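Local coordinates for protein putative Acetyltransferase from the GNAT family (Novosphingobium aromaticivorans DSM 12444, PDB 3EC4) that probably transfers acyl groups, most likely from a coenzyme A thioester, to an acceptor that has not been identified, at residues I62-P67 and T222-S227; R138-L143 and P167-R172; H6-P11 and R214-M219; N14-P19 and R31-A36. All blocks are in the same frame, centred on the assembly; numbering follows the deposited sequence.

Contact 1 (I62-P67 and T222-S227); sequences IWLVEP and TLLGKS
Trp63 and Leu223 face each other across an antiparallel strand pair at the margin of the main sheet of this GNAT-family protein, where strand 61-66 lies beside the C-terminal strand 214-226. They form the non-hydrogen-bonded pair, and the two side chains cross obliquely, with the leucine against one face of the indole. CG of Leu223 is anti to the backbone N (chi1 -177°), which brings CD1 over one face of the five-membered ring, 3.4 Å from its centroid and 10° off the normal. CB meanwhile lies against the six-membered ring, 3.7 Å from Trp63 CH2. Pro39, Phe40 and Arg80 also pack on the Trp63 side chain.

On the other face of the sheet, Ile62, Leu64, Thr222 and Leu224 gather. Their closest approach is diagonal: the methyl Leu64 CD1 meets Leu224 CD1 at 3.7 Å, whereas Ile62 opposes Leu224 more loosely through CG1 and CB. Thr222 OG1 is satisfied by the backbone N of Val70.

Two hydrogen-bonded pairs flank the Trp63-Leu223 step and fix the register. Of their four bonds, that from Leu64 N to Thr222 O is 2.8 Å long and nearly straight, 168° at the hydrogen, the donor lying in the carbonyl plane.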
# COMPACT_ATOMS: atom_id res chain seq x y z
N ILE A 62 6.23 -13.40 2.23
CA ILE A 62 6.36 -12.03 2.69
C ILE A 62 6.73 -11.13 1.52
O ILE A 62 7.49 -11.52 0.61
CB ILE A 62 7.40 -11.87 3.84
CG1 ILE A 62 8.76 -12.51 3.46
CG2 ILE A 62 6.87 -12.42 5.19
CD1 ILE A 62 9.89 -12.12 4.44
N TRP A 63 6.17 -9.93 1.53
CA TRP A 63 6.51 -8.91 0.58
C TRP A 63 7.44 -7.92 1.23
O TRP A 63 7.17 -7.43 2.35
CB TRP A 63 5.30 -8.13 0.09
CG TRP A 63 4.52 -8.77 -0.99
CD1 TRP A 63 3.37 -9.47 -0.86
CD2 TRP A 63 4.83 -8.75 -2.39
NE1 TRP A 63 2.92 -9.89 -2.08
CE2 TRP A 63 3.79 -9.45 -3.04
CE3 TRP A 63 5.87 -8.22 -3.15
CZ2 TRP A 63 3.78 -9.66 -4.42
CZ3 TRP A 63 5.85 -8.43 -4.53
CH2 TRP A 63 4.81 -9.14 -5.13
N LEU A 64 8.48 -7.59 0.48
CA LEU A 64 9.46 -6.56 0.81
C LEU A 64 9.43 -5.43 -0.24
O LEU A 64 9.25 -5.69 -1.43
CB LEU A 64 10.85 -7.16 0.91
CG LEU A 64 10.98 -8.37 1.83
CD1 LEU A 64 11.17 -9.61 1.00
CD2 LEU A 64 12.13 -8.18 2.84
N VAL A 65 9.58 -4.22 0.23
CA VAL A 65 9.57 -2.99 -0.62
C VAL A 65 10.86 -2.26 -0.28
O VAL A 65 11.00 -1.73 0.83
CB VAL A 65 8.31 -2.12 -0.40
CG1 VAL A 65 8.35 -0.93 -1.36
CG2 VAL A 65 7.04 -2.97 -0.65
N GLU A 66 11.81 -2.33 -1.21
CA GLU A 66 13.16 -1.83 -1.02
C GLU A 66 13.65 -1.17 -2.29
O GLU A 66 13.01 -1.32 -3.32
CB GLU A 66 14.10 -2.95 -0.60
CG GLU A 66 13.63 -3.70 0.65
CD GLU A 66 13.80 -2.93 1.96
OE1 GLU A 66 14.53 -1.92 1.98
OE2 GLU A 66 13.22 -3.35 3.01
N PRO A 67 14.77 -0.45 -2.23
CA PRO A 67 15.24 0.11 -3.51
C PRO A 67 15.60 -0.98 -4.58
O PRO A 67 15.21 -0.84 -5.72
CB PRO A 67 16.45 0.97 -3.09
CG PRO A 67 16.16 1.38 -1.68
CD PRO A 67 15.55 0.08 -1.08
N THR A 222 9.70 -7.32 -3.66
CA THR A 222 10.11 -8.75 -3.72
C THR A 222 9.16 -9.62 -2.87
O THR A 222 8.88 -9.28 -1.73
CB THR A 222 11.55 -8.95 -3.21
OG1 THR A 222 12.51 -8.28 -4.05
CG2 THR A 222 11.87 -10.43 -3.08
N LEU A 223 8.67 -10.71 -3.46
CA LEU A 223 7.86 -11.71 -2.79
C LEU A 223 8.70 -12.96 -2.55
O LEU A 223 9.15 -13.64 -3.50
CB LEU A 223 6.60 -12.03 -3.62
CG LEU A 223 5.65 -13.02 -2.94
CD1 LEU A 223 5.12 -12.43 -1.60
CD2 LEU A 223 4.53 -13.33 -3.95
N LEU A 224 8.95 -13.23 -1.27
CA LEU A 224 9.67 -14.42 -0.84
C LEU A 224 8.72 -15.44 -0.22
O LEU A 224 7.86 -15.09 0.63
CB LEU A 224 10.79 -14.09 0.19
CG LEU A 224 11.92 -13.14 -0.26
CD1 LEU A 224 12.87 -12.91 0.95
CD2 LEU A 224 12.66 -13.66 -1.51
N GLY A 225 8.94 -16.69 -0.64
CA GLY A 225 8.36 -17.90 -0.00
C GLY A 225 9.43 -18.82 0.58
O GLY A 225 10.61 -18.52 0.55
N LYS A 226 8.99 -19.94 1.13
CA LYS A 226 9.93 -20.97 1.63
C LYS A 226 10.58 -21.68 0.48
O LYS A 226 9.93 -21.94 -0.53
CB LYS A 226 9.18 -21.99 2.47
CG LYS A 226 9.19 -21.75 3.96
CD LYS A 226 8.88 -23.06 4.67
N SER A 227 11.86 -22.00 0.61
CA SER A 227 12.54 -22.78 -0.39
C SER A 227 11.89 -24.15 -0.44
O SER A 227 11.37 -24.65 0.56
CB SER A 227 14.04 -22.91 -0.08
OG SER A 227 14.25 -23.40 1.22

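Contact 2 (R138-L143 and P167-R172); sequences RIDGRL and PEYRGR
Tyr169 and Ile139 slide past each other in opposite directions, bringing a loop against the tip of a beta hairpin. In Ile139, CG1 stands beside the backbone N (chi1 -66°) and continues extended to CD1, while CG2 turns the other way; the residue thus offers two prongs. CG2 rests 3.7 Å from Tyr169 CE1, and CD1 reaches on to 3.8 Å from Arg172 NH1. The long Arg172 chain, extended from CG to NE, doubles back beside the tyrosine and presents its guanidinium face to the ring edge, with Tyr169 CD1 lying 3.7 Å above that plane. A weak bond from Arg172 NH2 to Glu168 O helps keep the group there.

Arg142 packs against the phenol end. Its extended chain crosses the tyrosine side chain at about a right angle, its methylene CD 3.4 Å from Tyr169 OH. The guanidinium and ring planes differ by 16° without stacking, the hydroxyl lying at the guanidinium edge. One water, in the plane of the ring, joins Tyr169 OH to Asp140 OD2 and, weakly, to Arg142 NH1.

Asp140 and Gly141 form the corners of a type I' turn, closed by the bond from Arg142 N to Ile139 O, and Leu174 of the following helix packs on both Ile139 and Tyr169. Arg170, Gly171 and Arg172 open a run that matches the Q/R-x-x-G-x-G/A signature of GNAT enzymes, whose loop before the helix typically binds the pyrophosphate of acetyl-CoA.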
# COMPACT_ATOMS: atom_id res chain seq x y z
N ARG A 138 -20.76 4.58 -3.98
CA ARG A 138 -21.85 3.61 -4.15
C ARG A 138 -22.66 3.93 -5.38
O ARG A 138 -22.95 5.09 -5.63
CB ARG A 138 -22.76 3.57 -2.91
CG ARG A 138 -22.01 3.08 -1.67
CD ARG A 138 -22.88 2.26 -0.72
NE ARG A 138 -22.02 1.49 0.19
CZ ARG A 138 -21.96 0.15 0.27
NH1 ARG A 138 -22.73 -0.62 -0.48
NH2 ARG A 138 -21.13 -0.42 1.12
N ILE A 139 -23.01 2.90 -6.13
CA ILE A 139 -23.80 2.99 -7.36
C ILE A 139 -24.83 1.84 -7.31
O ILE A 139 -24.46 0.68 -7.09
CB ILE A 139 -22.89 2.84 -8.61
CG1 ILE A 139 -21.93 4.01 -8.73
CG2 ILE A 139 -23.75 2.71 -9.91
CD1 ILE A 139 -21.03 3.97 -9.96
N ASP A 140 -26.11 2.17 -7.48
CA ASP A 140 -27.24 1.21 -7.37
C ASP A 140 -27.18 0.49 -6.03
O ASP A 140 -27.46 -0.72 -5.95
CB ASP A 140 -27.22 0.15 -8.50
CG ASP A 140 -27.13 0.76 -9.90
OD1 ASP A 140 -27.89 1.72 -10.19
OD2 ASP A 140 -26.30 0.27 -10.71
N GLY A 141 -26.76 1.20 -5.00
CA GLY A 141 -26.56 0.60 -3.67
C GLY A 141 -25.35 -0.29 -3.48
O GLY A 141 -25.10 -0.75 -2.38
N ARG A 142 -24.60 -0.54 -4.54
CA ARG A 142 -23.39 -1.35 -4.45
C ARG A 142 -22.16 -0.48 -4.21
O ARG A 142 -22.13 0.68 -4.63
CB ARG A 142 -23.21 -2.15 -5.72
CG ARG A 142 -24.42 -2.95 -6.05
CD ARG A 142 -24.20 -3.99 -7.13
NE ARG A 142 -25.42 -4.81 -7.19
CZ ARG A 142 -26.50 -4.58 -7.94
NH1 ARG A 142 -26.56 -3.57 -8.80
NH2 ARG A 142 -27.53 -5.40 -7.84
N LEU A 143 -21.15 -1.04 -3.55
CA LEU A 143 -19.84 -0.38 -3.39
C LEU A 143 -19.10 -0.50 -4.70
O LEU A 143 -18.59 -1.54 -5.01
CB LEU A 143 -19.04 -1.03 -2.26
CG LEU A 143 -17.64 -0.44 -1.95
CD1 LEU A 143 -17.78 1.04 -1.58
CD2 LEU A 143 -16.91 -1.26 -0.92
N PRO A 167 -14.98 -4.02 -12.35
CA PRO A 167 -14.93 -3.84 -13.80
C PRO A 167 -16.15 -3.17 -14.37
O PRO A 167 -15.99 -2.26 -15.22
CB PRO A 167 -14.80 -5.26 -14.32
CG PRO A 167 -14.09 -5.98 -13.26
CD PRO A 167 -14.62 -5.38 -11.96
N GLU A 168 -17.35 -3.53 -13.91
CA GLU A 168 -18.57 -2.95 -14.43
C GLU A 168 -18.75 -1.45 -14.14
O GLU A 168 -19.61 -0.80 -14.77
CB GLU A 168 -19.81 -3.73 -13.97
CG GLU A 168 -20.00 -3.84 -12.48
CD GLU A 168 -19.40 -5.08 -11.86
OE1 GLU A 168 -18.28 -5.51 -12.28
OE2 GLU A 168 -20.02 -5.58 -10.88
N TYR A 169 -17.96 -0.90 -13.20
CA TYR A 169 -17.99 0.55 -12.93
C TYR A 169 -16.74 1.31 -13.37
O TYR A 169 -16.53 2.48 -12.98
CB TYR A 169 -18.22 0.81 -11.44
CG TYR A 169 -19.44 0.10 -10.93
CD1 TYR A 169 -20.71 0.40 -11.42
CD2 TYR A 169 -19.32 -0.89 -9.98
CE1 TYR A 169 -21.84 -0.30 -10.95
CE2 TYR A 169 -20.43 -1.58 -9.49
CZ TYR A 169 -21.67 -1.29 -9.98
OH TYR A 169 -22.72 -2.00 -9.47
N ARG A 170 -15.91 0.66 -14.16
CA ARG A 170 -14.69 1.28 -14.66
C ARG A 170 -14.99 2.25 -15.79
O ARG A 170 -16.09 2.26 -16.36
CB ARG A 170 -13.66 0.23 -15.05
CG ARG A 170 -13.05 -0.37 -13.83
CD ARG A 170 -12.07 -1.42 -14.16
NE ARG A 170 -11.71 -2.16 -12.95
CZ ARG A 170 -11.06 -3.31 -12.93
NH1 ARG A 170 -10.65 -3.88 -14.06
NH2 ARG A 170 -10.80 -3.90 -11.77
N GLY A 171 -14.03 3.14 -16.04
CA GLY A 171 -14.18 4.13 -17.09
C GLY A 171 -15.14 5.24 -16.75
O GLY A 171 -15.57 5.95 -17.67
N ARG A 172 -15.44 5.44 -15.46
CA ARG A 172 -16.33 6.54 -15.02
C ARG A 172 -15.63 7.60 -14.15
O ARG A 172 -16.28 8.46 -13.60
CB ARG A 172 -17.48 6.02 -14.18
CG ARG A 172 -18.25 4.92 -14.84
CD ARG A 172 -19.52 4.67 -14.09
NE ARG A 172 -20.07 3.39 -14.51
CZ ARG A 172 -21.31 2.98 -14.26
NH1 ARG A 172 -22.15 3.75 -13.59
NH2 ARG A 172 -21.70 1.79 -14.68
O HOH W 1 -25.07 -1.94 -10.63

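Contact 3 (H6-P11 and R214-M219); sequences HPLDRP and RARRAM
Arg216 lays its guanidinium obliquely over one face of the His6 imidazole, the two planes 39° apart and Arg216 NE 4.0 Å from the ring plane, over its centre. The arginine belongs to a classic beta bulge: Arg216 and Arg217, neighbours on strand 214-226 of the GNAT sheet, both face Gln86 of strand 76-88. Both also turn toward the 3-10 segment 7-9, where one carboxylate oxygen receives them.

Asp9 OD1 accepts three N-H groups in this salt-bridge network. Arg216 approaches end-on, its extended chain bringing NH2 to 2.9 Å and NH1 to 3.0 Å from Asp9 OD1. Arg217 comes from above the carboxylate plane, its own plane turned 88° to it, with NH1 likewise 3.0 Å from Asp9 OD1. A bend in the Arg217 chain (chi3 -53°) and a bond from NE to Ala218 O direct it there. Gln86 OE1 takes a further hydrogen of Arg216 NH1, while Asp9 OD2 accepts from His6 N. The imidazole is fixed as well, since Leu8 N donates to His6 ND1 within the ring plane. Such convergence would probably favour a charged carboxylate.

Beyond the polar network, CE of Met219, modelled as selenomethionine, touches CD of the Pro11 ring. The same methyl, CE of Met219, lies 3.3 Å from Asp9 O, a buried carbonyl oxygen without a hydrogen-bonding partner in the model.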
# COMPACT_ATOMS: atom_id res chain seq x y z
N HIS A 6 16.27 8.90 2.82
CA HIS A 6 14.89 9.34 2.94
C HIS A 6 14.02 8.25 3.59
O HIS A 6 14.27 7.06 3.38
CB HIS A 6 14.40 9.63 1.53
CG HIS A 6 13.21 10.52 1.46
ND1 HIS A 6 11.95 10.11 1.82
CD2 HIS A 6 13.09 11.80 1.04
CE1 HIS A 6 11.10 11.10 1.64
NE2 HIS A 6 11.76 12.13 1.16
N PRO A 7 13.03 8.63 4.43
CA PRO A 7 12.08 7.65 4.96
C PRO A 7 11.43 6.77 3.91
O PRO A 7 11.17 5.60 4.18
CB PRO A 7 11.01 8.51 5.65
CG PRO A 7 11.73 9.72 6.05
CD PRO A 7 12.73 9.98 4.95
N LEU A 8 11.20 7.33 2.72
CA LEU A 8 10.54 6.55 1.66
C LEU A 8 11.48 5.56 0.96
O LEU A 8 11.04 4.75 0.14
CB LEU A 8 9.92 7.49 0.64
CG LEU A 8 8.79 8.42 1.06
CD1 LEU A 8 8.33 9.10 -0.23
CD2 LEU A 8 7.66 7.58 1.69
N ASP A 9 12.77 5.60 1.25
CA ASP A 9 13.68 4.58 0.68
C ASP A 9 13.44 3.19 1.26
O ASP A 9 13.82 2.19 0.67
CB ASP A 9 15.13 4.98 0.90
CG ASP A 9 15.54 6.18 0.11
OD1 ASP A 9 14.85 6.58 -0.86
OD2 ASP A 9 16.54 6.78 0.51
N ARG A 10 12.92 3.13 2.46
CA ARG A 10 12.60 1.85 3.07
C ARG A 10 11.27 1.95 3.77
O ARG A 10 11.21 2.11 5.00
CB ARG A 10 13.70 1.45 4.05
CG ARG A 10 15.11 1.29 3.46
CD ARG A 10 16.01 0.47 4.40
NE ARG A 10 15.50 -0.89 4.41
CZ ARG A 10 15.67 -1.79 5.38
NH1 ARG A 10 16.38 -1.53 6.47
NH2 ARG A 10 15.10 -2.98 5.23
N PRO A 11 10.17 1.98 2.99
CA PRO A 11 8.87 2.36 3.57
C PRO A 11 8.31 1.34 4.55
O PRO A 11 7.70 1.71 5.54
CB PRO A 11 7.97 2.60 2.33
CG PRO A 11 8.67 1.99 1.20
CD PRO A 11 10.10 1.75 1.55
N ARG A 214 4.43 13.19 -8.50
CA ARG A 214 5.59 13.21 -9.38
C ARG A 214 6.45 12.01 -9.03
O ARG A 214 6.41 11.54 -7.88
CB ARG A 214 6.39 14.52 -9.22
CG ARG A 214 7.14 14.70 -7.87
CD ARG A 214 7.69 16.15 -7.71
NE ARG A 214 8.27 16.35 -6.38
CZ ARG A 214 9.41 15.80 -5.97
NH1 ARG A 214 10.13 15.07 -6.77
NH2 ARG A 214 9.83 15.99 -4.73
N ALA A 215 7.21 11.53 -10.03
CA ALA A 215 8.13 10.44 -9.85
C ALA A 215 9.18 10.82 -8.84
O ALA A 215 9.81 11.88 -8.95
CB ALA A 215 8.80 10.07 -11.19
N ARG A 216 9.37 9.98 -7.85
CA ARG A 216 10.41 10.19 -6.88
C ARG A 216 11.61 9.28 -7.19
O ARG A 216 12.71 9.76 -7.39
CB ARG A 216 9.92 9.95 -5.47
CG ARG A 216 10.90 10.50 -4.47
CD ARG A 216 10.72 9.99 -3.09
NE ARG A 216 12.01 10.06 -2.42
CZ ARG A 216 12.75 9.02 -2.02
NH1 ARG A 216 12.36 7.75 -2.13
NH2 ARG A 216 13.90 9.30 -1.44
N ARG A 217 11.38 7.96 -7.21
CA ARG A 217 12.42 7.03 -7.55
C ARG A 217 11.85 5.67 -7.87
O ARG A 217 10.70 5.34 -7.51
CB ARG A 217 13.46 6.90 -6.43
CG ARG A 217 12.93 6.30 -5.16
CD ARG A 217 14.04 5.90 -4.15
NE ARG A 217 15.07 5.04 -4.71
CZ ARG A 217 16.24 4.78 -4.15
NH1 ARG A 217 16.58 5.28 -2.95
NH2 ARG A 217 17.07 4.00 -4.78
N ALA A 218 12.68 4.86 -8.50
CA ALA A 218 12.38 3.45 -8.70
C ALA A 218 12.55 2.69 -7.40
O ALA A 218 13.44 3.01 -6.57
CB ALA A 218 13.27 2.85 -9.80
N MSE A 219 11.67 1.71 -7.22
CA MSE A 219 11.75 0.77 -6.11
C MSE A 219 11.49 -0.64 -6.64
O MSE A 219 11.14 -0.82 -7.80
CB MSE A 219 10.75 1.13 -4.99
CG MSE A 219 10.92 2.54 -4.40
SE MSE A 219 12.41 2.62 -3.19
CE MSE A 219 11.55 1.72 -1.72

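Contact 4 (N14-P19 and R31-A36); sequences NSLGGP and RRLDPA
Leu16 and Leu33 supply the apolar part of this meeting between the C-terminal turn of helix 11-17 and the chain that follows strand 30-32. Their side chains pass at about a right angle, Leu16 CD2 lying 4.1 Å from Leu33 CD1. The other branch of Leu16 reaches the backbone: CD1 sits 3.6 Å from Leu33 N and also touches the carbonyl carbon of Arg32. Leu16 CB packs on Arg31 CB, so one leucine bridges three successive residues.

The second kind of interaction is a flat group laid on glycine. The extended Arg31 chain passes across the end of the helix and sets one face of its guanidinium on Gly17, whose CA is 3.3 Å from the plane. With no side chain in the way, the planar group can come this close to the helix backbone. Trp13 in the same helix adds a cation-pi partner for Arg31.

Strand 30-32 pairs antiparallel with strand 41-43 in a small two-stranded sheet, and the helix packs on one end of it. Just past it the chain bends through an Asx turn, in which Asp34 OD1 accepts from Ala36 N at 2.9 Å.

Hydrogen bonds to the helix gather on Arg31 NH1. That nitrogen donates to the carbonyl oxygen of Trp13. It also donates to a water at 3.0 Å, located in the guanidinium plane, and the water in turn gives a hydrogen to Asn14 OD1, likewise 3.0 Å away.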
# COMPACT_ATOMS: atom_id res chain seq x y z
N ASN A 14 10.70 1.57 7.73
CA ASN A 14 10.58 2.83 8.43
C ASN A 14 9.19 3.03 9.06
O ASN A 14 9.09 3.55 10.17
CB ASN A 14 10.97 3.94 7.52
CG ASN A 14 12.46 3.99 7.29
OD1 ASN A 14 13.27 3.55 8.14
ND2 ASN A 14 12.85 4.55 6.17
N SER A 15 8.15 2.56 8.38
CA SER A 15 6.79 2.66 8.95
C SER A 15 6.68 1.81 10.20
O SER A 15 6.14 2.25 11.20
CB SER A 15 5.71 2.29 7.91
OG SER A 15 5.81 0.95 7.47
N LEU A 16 7.20 0.59 10.14
CA LEU A 16 7.11 -0.35 11.27
C LEU A 16 8.03 -0.02 12.45
O LEU A 16 7.79 -0.48 13.57
CB LEU A 16 7.37 -1.78 10.79
CG LEU A 16 6.35 -2.36 9.82
CD1 LEU A 16 6.83 -3.76 9.33
CD2 LEU A 16 4.96 -2.41 10.51
N GLY A 17 9.07 0.77 12.20
CA GLY A 17 9.88 1.34 13.28
C GLY A 17 9.46 2.72 13.73
O GLY A 17 9.92 3.19 14.78
N GLY A 18 8.56 3.34 12.97
CA GLY A 18 8.11 4.71 13.17
C GLY A 18 6.66 4.79 13.55
O GLY A 18 6.27 4.10 14.48
N PRO A 19 5.86 5.64 12.86
CA PRO A 19 4.46 5.83 13.22
C PRO A 19 3.65 4.54 13.43
O PRO A 19 2.79 4.52 14.28
CB PRO A 19 3.90 6.68 12.07
CG PRO A 19 5.05 7.37 11.50
CD PRO A 19 6.26 6.51 11.73
N ARG A 31 11.44 -6.70 11.17
CA ARG A 31 10.14 -6.06 11.33
C ARG A 31 9.14 -6.74 10.42
O ARG A 31 9.41 -6.96 9.23
CB ARG A 31 10.20 -4.55 11.05
CG ARG A 31 11.11 -3.85 12.05
CD ARG A 31 11.31 -2.38 11.79
NE ARG A 31 12.37 -1.89 12.70
CZ ARG A 31 12.96 -0.70 12.60
NH1 ARG A 31 12.60 0.17 11.65
NH2 ARG A 31 13.91 -0.37 13.48
N ARG A 32 7.99 -7.08 11.00
CA ARG A 32 6.94 -7.80 10.28
C ARG A 32 5.60 -7.19 10.57
O ARG A 32 5.24 -7.00 11.72
CB ARG A 32 6.96 -9.27 10.71
CG ARG A 32 5.78 -10.15 10.27
CD ARG A 32 5.85 -10.38 8.79
NE ARG A 32 4.98 -11.44 8.21
CZ ARG A 32 3.78 -11.21 7.64
NH1 ARG A 32 3.20 -10.00 7.65
NH2 ARG A 32 3.13 -12.22 7.08
N LEU A 33 4.89 -6.77 9.53
CA LEU A 33 3.58 -6.20 9.71
C LEU A 33 2.67 -7.30 10.27
O LEU A 33 2.72 -8.48 9.85
CB LEU A 33 3.05 -5.65 8.37
CG LEU A 33 1.63 -5.09 8.27
CD1 LEU A 33 1.44 -3.87 9.12
CD2 LEU A 33 1.28 -4.87 6.78
N ASP A 34 1.83 -6.92 11.22
CA ASP A 34 0.79 -7.82 11.68
C ASP A 34 0.11 -8.41 10.43
O ASP A 34 -0.39 -7.67 9.61
CB ASP A 34 -0.18 -7.01 12.52
CG ASP A 34 -1.33 -7.83 13.07
OD1 ASP A 34 -1.64 -8.93 12.57
OD2 ASP A 34 -1.94 -7.31 14.01
N PRO A 35 0.11 -9.74 10.28
CA PRO A 35 -0.56 -10.38 9.13
C PRO A 35 -2.03 -10.03 8.91
O PRO A 35 -2.51 -10.19 7.76
CB PRO A 35 -0.41 -11.86 9.42
CG PRO A 35 0.78 -11.95 10.30
CD PRO A 35 0.82 -10.73 11.11
N ALA A 36 -2.73 -9.57 9.95
CA ALA A 36 -4.10 -9.12 9.79
C ALA A 36 -4.15 -7.89 8.89
O ALA A 36 -5.16 -7.63 8.24
CB ALA A 36 -4.73 -8.80 11.17
O HOH W 2 13.40 3.04 11.12

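Contacts 1, 3 and 4 form one connected region, whereas contact 2 lies on the opposite side of the chain's centre, its own centre 32 to 33 Å from theirs. Contacts 1 and 3 share strand 214-226 and are tied further by a salt bridge between Glu66 OE1 and Arg10 NE, 2.8 Å apart. Asn14 ND2 of contact 4 probably bonds to Pro7 O in contact 3, and Arg32 packs on Ile62 of contact 1. Contact 2 reaches the large sheet used by contacts 1 and 3, yet its nearest atoms stay about 17 Å from contact 1 and about 16 Å from contact 4. The probable cofactor-binding loop within contact 2 is thus well separated from the region where N-terminal elements meet strand 214-226.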